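Uncharacterized protein (Bacteroides eggerthii, PDB 4GDZ) is of unknown function, belonging to the DUF4251 family, and folds as a large antiparallel beta sheet with an N-terminal helix packed against it. Local coordinates at residues A[30-42]-A[131-143]. Sequence-based numbering, arbitrary orientation.
Sequences ADAVSYDDAVAAL and IFLTLTNGDNNAT
Tyr35 lays its ring against the hairpin turn 136-139. The amide oxygen OD1 of Asn137 stands over one ring face, 3.6 Å from Tyr35 CE2, with the amide plane nearly perpendicular (89°) to the ring. Val39 CG2, one helical turn on, covers the opposite face, and Asp139 O meets the ring edge in its plane. With CG anti to the backbone N (chi1 167°), Tyr35 reaches along the turn, where Leu135 CD2 lies 3.9 Å from Tyr35 CE1 and the phenol OH donates a hydrogen bond to Gly114 O. Replacing Tyr35 by an alanine is likely to strip Asn137 OD1 and Leu135 CD2 of the ring they pack on and leave Gly114 O without its hydroxyl partner.

Leu135 suits its place because one methyl, CD2, serves several neighbours, touching Ala38 CB at 4.1 Å and Leu42 CD1 at 4.2 Å; the small Ala38 lets the hairpin come close. Beside it Asn140 CB packs 3.7 Å from Ser34 O, and a water accepts weakly from Asn140 ND2 while donating to Ser34 O. Asn140 ND2 also hydrogen-bonds to Leu161 O. No direct hydrogen bond joins the segments, and Asn140 N is buried without a partner. Nearer the helix start, Asp31 OD1 lies 3.0 Å from Asp139 OD1, but Asp31 is poorly ordered; if real, the approach might raise one pKa. Gly138 takes the turn's positive phi (97°), where a CB would press on Asn137 O.

Helix 28-44 thus packs on the end of hairpin 128-148, with Leu42 continuing onto Ile116 of strand 116-123, Leu161 of strand 155-163 and Phe47 of strand 46-55.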
ATOM      1  N   ALA A  30      -3.226  16.408  19.432  1.00117.96           N
ATOM      2  CA  ALA A  30      -4.509  15.680  19.435  1.00108.62           C
ATOM      3  C   ALA A  30      -4.318  14.207  19.051  1.00 97.12           C
ATOM      4  O   ALA A  30      -4.915  13.318  19.652  1.00 99.86           O
ATOM      5  CB  ALA A  30      -5.512  16.348  18.496  1.00101.48           C
ATOM      6  N   ASP A  31      -3.469  13.962  18.053  1.00110.03           N
ATOM      7  CA  ASP A  31      -3.126  12.602  17.613  1.00107.50           C
ATOM      8  C   ASP A  31      -2.255  11.843  18.630  1.00 98.33           C
ATOM      9  O   ASP A  31      -2.477  10.650  18.861  1.00 88.59           O
ATOM     10  CB  ASP A  31      -2.410  12.649  16.255  1.00113.95           C
ATOM     11  CG  ASP A  31      -3.297  13.170  15.132  1.00120.31           C
ATOM     12  OD1 ASP A  31      -4.531  12.956  15.177  1.00125.12           O
ATOM     13  OD2 ASP A  31      -2.746  13.780  14.190  1.00122.94           O
ATOM     14  N   ALA A  32      -1.282  12.542  19.227  1.00100.88           N
ATOM     15  CA  ALA A  32      -0.398  11.987  20.268  1.00 99.65           C
ATOM     16  C   ALA A  32      -1.168  11.459  21.490  1.00105.52           C
ATOM     17  O   ALA A  32      -0.807  10.405  22.025  1.00 84.38           O
ATOM     18  CB  ALA A  32       0.635  13.031  20.706  1.00 83.37           C
ATOM     19  N   VAL A  33      -2.199  12.199  21.937  1.00103.80           N
ATOM     20  CA  VAL A  33      -3.085  11.770  23.050  1.00 90.82           C
ATOM     21  C   VAL A  33      -3.939  10.562  22.646  1.00 84.80           C
ATOM     22  O   VAL A  33      -4.118   9.652  23.446  1.00 80.25           O
ATOM     23  CB  VAL A  33      -4.014  12.914  23.574  1.00 94.97           C
ATOM     24  CG1 VAL A  33      -5.067  12.378  24.550  1.00 83.17           C
ATOM     25  CG2 VAL A  33      -3.191  14.026  24.227  1.00 85.20           C
ATOM     26  N   SER A  34      -4.474  10.582  21.420  1.00 74.99           N
ATOM     27  CA  SER A  34      -5.196   9.465  20.849  1.00 80.73           C
ATOM     28  C   SER A  34      -4.317   8.219  20.794  1.00 72.86           C
ATOM     29  O   SER A  34      -4.812   7.122  21.015  1.00 65.26           O
ATOM     30  CB  SER A  34      -5.646   9.777  19.424  1.00 78.22           C
ATOM     31  OG  SER A  34      -6.772  10.593  19.437  1.00 80.56           O
ATOM     32  N   TYR A  35      -3.038   8.383  20.456  1.00 70.38           N
ATOM     33  CA  TYR A  35      -2.110   7.242  20.436  1.00 69.10           C
ATOM     34  C   TYR A  35      -1.952   6.665  21.852  1.00 68.72           C
ATOM     35  O   TYR A  35      -2.108   5.471  22.049  1.00 66.78           O
ATOM     36  CB  TYR A  35      -0.737   7.625  19.871  1.00 72.81           C
ATOM     37  CG  TYR A  35       0.321   6.563  20.137  1.00 70.37           C
ATOM     38  CD1 TYR A  35       0.426   5.433  19.327  1.00 64.46           C
ATOM     39  CD2 TYR A  35       1.189   6.678  21.222  1.00 73.78           C
ATOM     40  CE1 TYR A  35       1.370   4.445  19.589  1.00 64.10           C
ATOM     41  CE2 TYR A  35       2.140   5.712  21.491  1.00 73.07           C
ATOM     42  CZ  TYR A  35       2.238   4.598  20.669  1.00 71.02           C
ATOM     43  OH  TYR A  35       3.198   3.643  20.950  1.00 66.66           O
ATOM     44  N   ASP A  36      -1.633   7.516  22.824  1.00 64.94           N
ATOM     45  CA  ASP A  36      -1.558   7.096  24.239  1.00 71.54           C
ATOM     46  C   ASP A  36      -2.832   6.384  24.711  1.00 69.35           C
ATOM     47  O   ASP A  36      -2.748   5.366  25.411  1.00 73.15           O
ATOM     48  CB  ASP A  36      -1.312   8.296  25.158  1.00 80.04           C
ATOM     49  CG  ASP A  36       0.115   8.846  25.074  1.00 88.17           C
ATOM     50  OD1 ASP A  36       0.981   8.287  24.354  1.00 83.20           O
ATOM     51  OD2 ASP A  36       0.366   9.853  25.766  1.00 96.39           O
ATOM     52  N   ASP A  37      -3.999   6.920  24.336  1.00 69.78           N
ATOM     53  CA  ASP A  37      -5.286   6.327  24.711  1.00 68.49           C
ATOM     54  C   ASP A  37      -5.431   4.939  24.063  1.00 65.13           C
ATOM     55  O   ASP A  37      -5.927   4.001  24.700  1.00 63.63           O
ATOM     56  CB  ASP A  37      -6.477   7.191  24.236  1.00 70.29           C
ATOM     57  CG  ASP A  37      -6.614   8.521  24.985  1.00 82.03           C
ATOM     58  OD1 ASP A  37      -5.958   8.725  26.035  1.00 72.12           O
ATOM     59  OD2 ASP A  37      -7.410   9.368  24.503  1.00 76.46           O
ATOM     60  N   ALA A  38      -5.033   4.826  22.786  1.00 60.26           N
ATOM     61  CA  ALA A  38      -5.125   3.553  22.044  1.00 62.69           C
ATOM     62  C   ALA A  38      -4.227   2.502  22.684  1.00 60.68           C
ATOM     63  O   ALA A  38      -4.662   1.379  22.894  1.00 61.40           O
ATOM     64  CB  ALA A  38      -4.769   3.744  20.577  1.00 60.75           C
ATOM     65  N   VAL A  39      -3.002   2.886  23.039  1.00 63.10           N
ATOM     66  CA  VAL A  39      -2.058   1.980  23.709  1.00 63.65           C
ATOM     67  C   VAL A  39      -2.569   1.511  25.074  1.00 67.24           C
ATOM     68  O   VAL A  39      -2.530   0.313  25.377  1.00 62.48           O
ATOM     69  CB  VAL A  39      -0.656   2.613  23.857  1.00 74.17           C
ATOM     70  CG1 VAL A  39       0.212   1.780  24.793  1.00 68.15           C
ATOM     71  CG2 VAL A  39      -0.001   2.771  22.485  1.00 63.45           C
ATOM     72  N   ALA A  40      -3.081   2.436  25.881  1.00 63.86           N
ATOM     73  CA  ALA A  40      -3.686   2.063  27.158  1.00 68.58           C
ATOM     74  C   ALA A  40      -4.897   1.136  26.933  1.00 67.02           C
ATOM     75  O   ALA A  40      -5.108   0.216  27.712  1.00 62.63           O
ATOM     76  CB  ALA A  40      -4.085   3.296  27.969  1.00 70.43           C
ATOM     77  N   ALA A  41      -5.684   1.358  25.874  1.00 62.91           N
ATOM     78  CA  ALA A  41      -6.853   0.494  25.597  1.00 62.93           C
ATOM     79  C   ALA A  41      -6.413  -0.944  25.241  1.00 62.06           C
ATOM     80  O   ALA A  41      -6.995  -1.913  25.737  1.00 58.50           O
ATOM     81  CB  ALA A  41      -7.714   1.079  24.485  1.00 61.44           C
ATOM     82  N   LEU A  42      -5.392  -1.076  24.388  1.00 61.36           N
ATOM     83  CA  LEU A  42      -4.827  -2.397  24.047  1.00 60.60           C
ATOM     84  C   LEU A  42      -4.321  -3.074  25.293  1.00 66.77           C
ATOM     85  O   LEU A  42      -4.608  -4.241  25.510  1.00 63.93           O
ATOM     86  CB  LEU A  42      -3.648  -2.283  23.086  1.00 60.09           C
ATOM     87  CG  LEU A  42      -3.988  -1.924  21.647  1.00 63.97           C
ATOM     88  CD1 LEU A  42      -2.695  -1.590  20.895  1.00 60.20           C
ATOM     89  CD2 LEU A  42      -4.765  -3.066  20.971  1.00 57.43           C
ATOM     90  N   ILE A 131      -7.044 -12.662  13.990  1.00 44.62           N
ATOM     91  CA  ILE A 131      -6.973 -11.206  13.853  0.50 43.36           C
ATOM     92  C   ILE A 131      -5.513 -10.749  13.995  1.00 46.48           C
ATOM     93  O   ILE A 131      -4.841 -11.169  14.932  1.00 44.01           O
ATOM     94  CB  ILE A 131      -7.776 -10.510  14.979  0.50 42.14           C
ATOM     95  CG1 ILE A 131      -9.172 -11.158  15.178  0.50 45.80           C
ATOM     96  CG2 ILE A 131      -7.865  -9.011  14.708  0.50 44.74           C
ATOM     97  CD1 ILE A 131     -10.107 -11.061  13.994  0.50 40.95           C
ATOM     98  N   PHE A 132      -5.056  -9.882  13.108  1.00 43.78           N
ATOM     99  CA  PHE A 132      -3.740  -9.247  13.207  1.00 44.14           C
ATOM    100  C   PHE A 132      -3.955  -7.744  13.108  1.00 44.75           C
ATOM    101  O   PHE A 132      -4.550  -7.258  12.164  1.00 45.99           O
ATOM    102  CB  PHE A 132      -2.796  -9.732  12.102  1.00 45.28           C
ATOM    103  CG  PHE A 132      -1.427  -9.055  12.109  1.00 46.16           C
ATOM    104  CD1 PHE A 132      -0.552  -9.210  13.192  1.00 47.09           C
ATOM    105  CD2 PHE A 132      -1.054  -8.203  11.087  1.00 47.77           C
ATOM    106  CE1 PHE A 132       0.676  -8.571  13.229  1.00 47.09           C
ATOM    107  CE2 PHE A 132       0.186  -7.583  11.105  1.00 47.42           C
ATOM    108  CZ  PHE A 132       1.050  -7.759  12.183  1.00 47.55           C
ATOM    109  N   LEU A 133      -3.456  -7.014  14.091  1.00 44.08           N
ATOM    110  CA  LEU A 133      -3.698  -5.578  14.224  1.00 47.33           C
ATOM    111  C   LEU A 133      -2.372  -4.857  14.383  1.00 48.05           C
ATOM    112  O   LEU A 133      -1.507  -5.289  15.156  1.00 48.76           O
ATOM    113  CB  LEU A 133      -4.619  -5.348  15.436  1.00 53.97           C
ATOM    114  CG  LEU A 133      -5.009  -3.952  15.927  1.00 64.68           C
ATOM    115  CD1 LEU A 133      -6.120  -4.099  16.955  1.00 66.28           C
ATOM    116  CD2 LEU A 133      -3.819  -3.246  16.550  1.00 62.05           C
ATOM    117  N   THR A 134      -2.208  -3.745  13.655  1.00 44.84           N
ATOM    118  CA  THR A 134      -0.999  -2.946  13.719  1.00 47.25           C
ATOM    119  C   THR A 134      -1.384  -1.490  13.990  1.00 51.81           C
ATOM    120  O   THR A 134      -2.392  -0.998  13.481  1.00 51.38           O
ATOM    121  CB  THR A 134      -0.170  -3.009  12.424  1.00 53.47           C
ATOM    122  OG1 THR A 134      -0.987  -2.543  11.340  1.00 54.18           O
ATOM    123  CG2 THR A 134       0.319  -4.440  12.174  1.00 52.36           C
ATOM    124  N   LEU A 135      -0.595  -0.841  14.838  1.00 52.84           N
ATOM    125  CA  LEU A 135      -0.784   0.561  15.221  1.00 55.29           C
ATOM    126  C   LEU A 135       0.549   1.252  15.040  1.00 58.75           C
ATOM    127  O   LEU A 135       1.538   0.868  15.650  1.00 56.39           O
ATOM    128  CB  LEU A 135      -1.254   0.664  16.695  1.00 57.46           C
ATOM    129  CG  LEU A 135      -1.431   2.054  17.332  1.00 66.95           C
ATOM    130  CD1 LEU A 135      -2.643   2.756  16.752  1.00 59.90           C
ATOM    131  CD2 LEU A 135      -1.551   1.956  18.853  1.00 61.52           C
ATOM    132  N   THR A 136       0.584   2.275  14.206  1.00 64.79           N
ATOM    133  CA  THR A 136       1.780   3.098  14.050  1.00 68.53           C
ATOM    134  C   THR A 136       1.834   4.201  15.152  1.00 64.91           C
ATOM    135  O   THR A 136       0.803   4.769  15.544  1.00 69.32           O
ATOM    136  CB  THR A 136       1.845   3.685  12.620  1.00 70.29           C
ATOM    137  OG1 THR A 136       1.938   2.597  11.689  1.00 77.26           O
ATOM    138  CG2 THR A 136       3.081   4.592  12.418  1.00 61.53           C
ATOM    139  N   ASN A 137       3.028   4.454  15.674  1.00 68.79           N
ATOM    140  CA  ASN A 137       3.241   5.539  16.645  1.00 72.50           C
ATOM    141  C   ASN A 137       2.645   6.870  16.149  1.00 73.56           C
ATOM    142  O   ASN A 137       2.597   7.140  14.938  1.00 73.76           O
ATOM    143  CB  ASN A 137       4.741   5.701  16.947  1.00 76.78           C
ATOM    144  CG  ASN A 137       5.038   6.850  17.917  1.00 94.13           C
ATOM    145  OD1 ASN A 137       4.516   6.908  19.036  1.00 96.12           O
ATOM    146  ND2 ASN A 137       5.892   7.769  17.487  1.00 95.43           N
ATOM    147  N   GLY A 138       2.163   7.681  17.089  1.00 77.85           N
ATOM    148  CA  GLY A 138       1.790   9.060  16.798  1.00 81.57           C
ATOM    149  C   GLY A 138       0.323   9.310  16.518  1.00 81.81           C
ATOM    150  O   GLY A 138      -0.101  10.453  16.490  1.00 73.10           O
ATOM    151  N   ASP A 139      -0.473   8.265  16.310  1.00 72.55           N
ATOM    152  CA  ASP A 139      -1.891   8.472  16.050  1.00 73.88           C
ATOM    153  C   ASP A 139      -2.644   7.200  16.475  1.00 70.94           C
ATOM    154  O   ASP A 139      -2.027   6.252  16.969  1.00 69.84           O
ATOM    155  CB  ASP A 139      -2.080   8.781  14.549  1.00 77.10           C
ATOM    156  CG  ASP A 139      -3.470   9.320  14.210  1.00 91.59           C
ATOM    157  OD1 ASP A 139      -4.125   9.945  15.079  1.00 87.67           O
ATOM    158  OD2 ASP A 139      -3.913   9.091  13.063  1.00112.60           O
ATOM    159  N   ASN A 140      -3.965   7.182  16.304  1.00 61.67           N
ATOM    160  CA  ASN A 140      -4.741   5.974  16.594  1.00 58.66           C
ATOM    161  C   ASN A 140      -5.285   5.270  15.357  1.00 59.28           C
ATOM    162  O   ASN A 140      -6.208   4.466  15.486  1.00 57.75           O
ATOM    163  CB  ASN A 140      -5.865   6.276  17.602  1.00 61.41           C
ATOM    164  CG  ASN A 140      -6.959   7.136  17.021  1.00 63.33           C
ATOM    165  OD1 ASN A 140      -6.741   7.885  16.068  1.00 68.07           O
ATOM    166  ND2 ASN A 140      -8.151   7.042  17.603  1.00 60.96           N
ATOM    167  N   ASN A 141      -4.725   5.535  14.172  1.00 54.57           N
ATOM    168  CA  ASN A 141      -5.110   4.762  12.994  1.00 59.57           C
ATOM    169  C   ASN A 141      -4.440   3.379  13.080  1.00 56.00           C
ATOM    170  O   ASN A 141      -3.254   3.260  13.399  1.00 57.35           O
ATOM    171  CB  ASN A 141      -4.814   5.475  11.650  1.00 64.33           C
ATOM    172  CG  ASN A 141      -5.472   4.746  10.433  1.00 83.01           C
ATOM    173  OD1 ASN A 141      -6.665   4.912  10.139  1.00 74.17           O
ATOM    174  ND2 ASN A 141      -4.684   3.938   9.730  1.00 81.84           N
ATOM    175  N   ALA A 142      -5.239   2.344  12.868  1.00 52.20           N
ATOM    176  CA  ALA A 142      -4.778   0.971  12.944  1.00 49.47           C
ATOM    177  C   ALA A 142      -5.324   0.229  11.756  1.00 49.70           C
ATOM    178  O   ALA A 142      -6.362   0.591  11.209  1.00 52.19           O
ATOM    179  CB  ALA A 142      -5.255   0.327  14.241  1.00 47.38           C
ATOM    180  N   THR A 143      -4.618  -0.817  11.378  1.00 46.39           N
ATOM    181  CA  THR A 143      -4.990  -1.689  10.286  1.00 47.24           C
ATOM    182  C   THR A 143      -5.184  -3.081  10.847  1.00 48.50           C
ATOM    183  O   THR A 143      -4.389  -3.541  11.695  1.00 51.34           O
ATOM    184  CB  THR A 143      -3.882  -1.677   9.212  1.00 50.41           C
ATOM    185  OG1 THR A 143      -3.724  -0.314   8.794  1.00 52.32           O
ATOM    186  CG2 THR A 143      -4.230  -2.572   8.004  1.00 51.28           C
TER
HETATM  187  O   HOH W   1      -7.607   6.414  20.729  1.00 71.08           O